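Local coordinates for mandelate racemase/muconate lactonizing protein (PDB 3V5C), which probably acts as a galacturonate dehydratase, a magnesium-dependent lyase of the enolase superfamily, at residues V220-S225 against K247-Q252. The protein carries 1 engineered substitution. Sequence-based numbering, arbitrary orientation.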
loop_
_atom_site.group_PDB
_atom_site.type_symbol
_atom_site.label_atom_id
_atom_site.label_comp_id
_atom_site.label_asym_id
_atom_site.label_seq_id
_atom_site.Cartn_x
_atom_site.Cartn_y
_atom_site.Cartn_z
ATOM N N VAL A 220 6.468 -24.283 8.428
ATOM C CA VAL A 220 6.876 -23.621 7.199
ATOM C C VAL A 220 8.207 -22.872 7.356
ATOM O O VAL A 220 9.100 -22.979 6.502
ATOM C CB VAL A 220 5.786 -22.675 6.748
ATOM C CG1 VAL A 220 6.286 -21.781 5.633
ATOM C CG2 VAL A 220 4.550 -23.469 6.328
ATOM N N LEU A 221 8.351 -22.125 8.446
ATOM C CA LEU A 221 9.579 -21.380 8.698
ATOM C C LEU A 221 10.780 -22.311 8.846
ATOM O O LEU A 221 11.863 -22.001 8.340
ATOM C CB LEU A 221 9.445 -20.497 9.938
ATOM C CG LEU A 221 8.469 -19.333 9.788
ATOM C CD1 LEU A 221 8.315 -18.585 11.094
ATOM C CD2 LEU A 221 8.970 -18.400 8.704
ATOM N N ALA A 222 10.591 -23.440 9.528
ATOM C CA ALA A 222 11.684 -24.392 9.691
ATOM C C ALA A 222 12.066 -24.967 8.333
ATOM O O ALA A 222 13.248 -25.023 7.995
ATOM C CB ALA A 222 11.310 -25.495 10.680
ATOM N N ALA A 223 11.069 -25.373 7.548
ATOM C CA ALA A 223 11.339 -25.940 6.229
ATOM C C ALA A 223 12.133 -24.947 5.387
ATOM O O ALA A 223 12.999 -25.342 4.606
ATOM C CB ALA A 223 10.043 -26.332 5.537
ATOM N N LEU A 224 11.866 -23.661 5.578
ATOM C CA LEU A 224 12.529 -22.604 4.821
ATOM C C LEU A 224 13.757 -22.008 5.520
ATOM O O LEU A 224 14.166 -20.903 5.196
ATOM C CB LEU A 224 11.538 -21.504 4.431
ATOM C CG LEU A 224 10.378 -21.952 3.528
ATOM C CD1 LEU A 224 9.273 -20.917 3.502
ATOM C CD2 LEU A 224 10.861 -22.239 2.098
ATOM N N SER A 225 14.341 -22.758 6.453
ATOM C CA SER A 225 15.538 -22.318 7.181
ATOM C C SER A 225 16.655 -21.883 6.243
ATOM O O SER A 225 17.332 -20.878 6.486
ATOM C CB SER A 225 16.067 -23.446 8.064
ATOM O OG SER A 225 15.194 -23.689 9.152
ATOM N N LYS A 247 8.396 -15.281 18.235
ATOM C CA LYS A 247 9.622 -14.501 18.326
ATOM C C LYS A 247 10.716 -15.213 19.114
ATOM O O LYS A 247 11.880 -15.203 18.719
ATOM C CB LYS A 247 9.323 -13.142 18.946
ATOM C CG LYS A 247 8.664 -12.191 17.988
ATOM C CD LYS A 247 9.641 -11.778 16.931
ATOM C CE LYS A 247 9.332 -10.386 16.426
ATOM N NZ LYS A 247 10.587 -9.590 16.317
ATOM N N GLU A 248 10.335 -15.824 20.229
ATOM C CA GLU A 248 11.296 -16.552 21.059
ATOM C C GLU A 248 11.835 -17.755 20.299
ATOM O O GLU A 248 13.026 -18.047 20.338
ATOM C CB GLU A 248 10.636 -16.971 22.370
ATOM C CG GLU A 248 11.431 -17.931 23.224
ATOM C CD GLU A 248 10.797 -18.111 24.593
ATOM O OE1 GLU A 248 10.131 -17.164 25.066
ATOM O OE2 GLU A 248 10.954 -19.197 25.192
ATOM N N TRP A 249 10.944 -18.446 19.595
ATOM C CA TRP A 249 11.298 -19.598 18.784
ATOM C C TRP A 249 12.276 -19.191 17.670
ATOM O O TRP A 249 13.292 -19.843 17.466
ATOM C CB TRP A 249 10.013 -20.190 18.199
ATOM C CG TRP A 249 10.167 -21.444 17.378
ATOM C CD1 TRP A 249 10.137 -22.733 17.825
ATOM C CD2 TRP A 249 10.293 -21.516 15.957
ATOM N NE1 TRP A 249 10.276 -23.608 16.767
ATOM C CE2 TRP A 249 10.371 -22.882 15.609
ATOM C CE3 TRP A 249 10.355 -20.554 14.940
ATOM C CZ2 TRP A 249 10.499 -23.309 14.293
ATOM C CZ3 TRP A 249 10.497 -20.984 13.628
ATOM C CH2 TRP A 249 10.567 -22.348 13.319
ATOM N N LEU A 250 11.967 -18.114 16.954
ATOM C CA LEU A 250 12.862 -17.610 15.921
ATOM C C LEU A 250 14.225 -17.246 16.512
ATOM O O LEU A 250 15.259 -17.462 15.880
ATOM C CB LEU A 250 12.257 -16.378 15.249
ATOM C CG LEU A 250 11.100 -16.641 14.282
ATOM C CD1 LEU A 250 10.467 -15.319 13.888
ATOM C CD2 LEU A 250 11.596 -17.385 13.057
ATOM N N GLY A 251 14.220 -16.674 17.708
ATOM C CA GLY A 251 15.458 -16.277 18.362
ATOM C C GLY A 251 16.327 -17.477 18.706
ATOM O O GLY A 251 17.534 -17.475 18.449
ATOM N N GLN A 252 15.715 -18.505 19.281
ATOM C CA GLN A 252 16.451 -19.698 19.677
ATOM C C GLN A 252 17.100 -20.354 18.470
ATOM O O GLN A 252 18.126 -21.022 18.596
ATOM C CB GLN A 252 15.531 -20.695 20.383
ATOM C CG GLN A 252 15.188 -20.306 21.808
ATOM C CD GLN A 252 16.416 -20.241 22.701
ATOM O OE1 GLN A 252 17.076 -21.255 22.944
ATOM N NE2 GLN A 252 16.731 -19.047 23.192
#
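Trp249 reaches from helix 240-253 to helix 214-223 and meets Leu221 and Ala222 with the outer rim of its six-membered ring, joining two successive helices on the outside of the enolase-type TIM barrel. These helices follow the neighbouring parallel strands 204-207 and 231-233. No hydrogen bond spans the two segments, and the contact is mostly apolar packing, with one backbone N at the ring edge. The indole CG stands anti to the backbone N (chi1 -177°), which carries the bicyclic ring from its own helix toward helix 214-223. It arrives edge-on: Trp249 CZ3 lies 3.9 Å from Leu221 CB, and Trp249 CH2 comes equally near Ala222 N, which sits in the plane of the ring at its edge. The methyl of Ala222 extends the same contact, its CB 4.2 Å from Trp249 CH2. Replacing the tryptophan by an alanine would probably open a gap between the helices and deprive Leu221 CB and the Ala222 methyl of their aromatic partner.

The buried Leu221 and Leu250 meet through their branch ends, and the side chains cross at about a right angle. Leu229 and Leu246 also touch Leu221, while Gln255 packs against both Trp249 and Leu250 and its NE2 donates a hydrogen bond to Leu221 O. Val220 and Ala223, with Leu224 just beyond the helix, touch helix 180-198. Where helix 214-223 ends, Ala222 O accepts two bonds from Ser225, one from the backbone N and one of 2.6 Å from OG, the latter directed at a lone pair in the carbonyl plane. Leu221 CD1 meets Leu250 CD2 at 4.0 Å and also lies 4.1 Å from Trp249 CZ3.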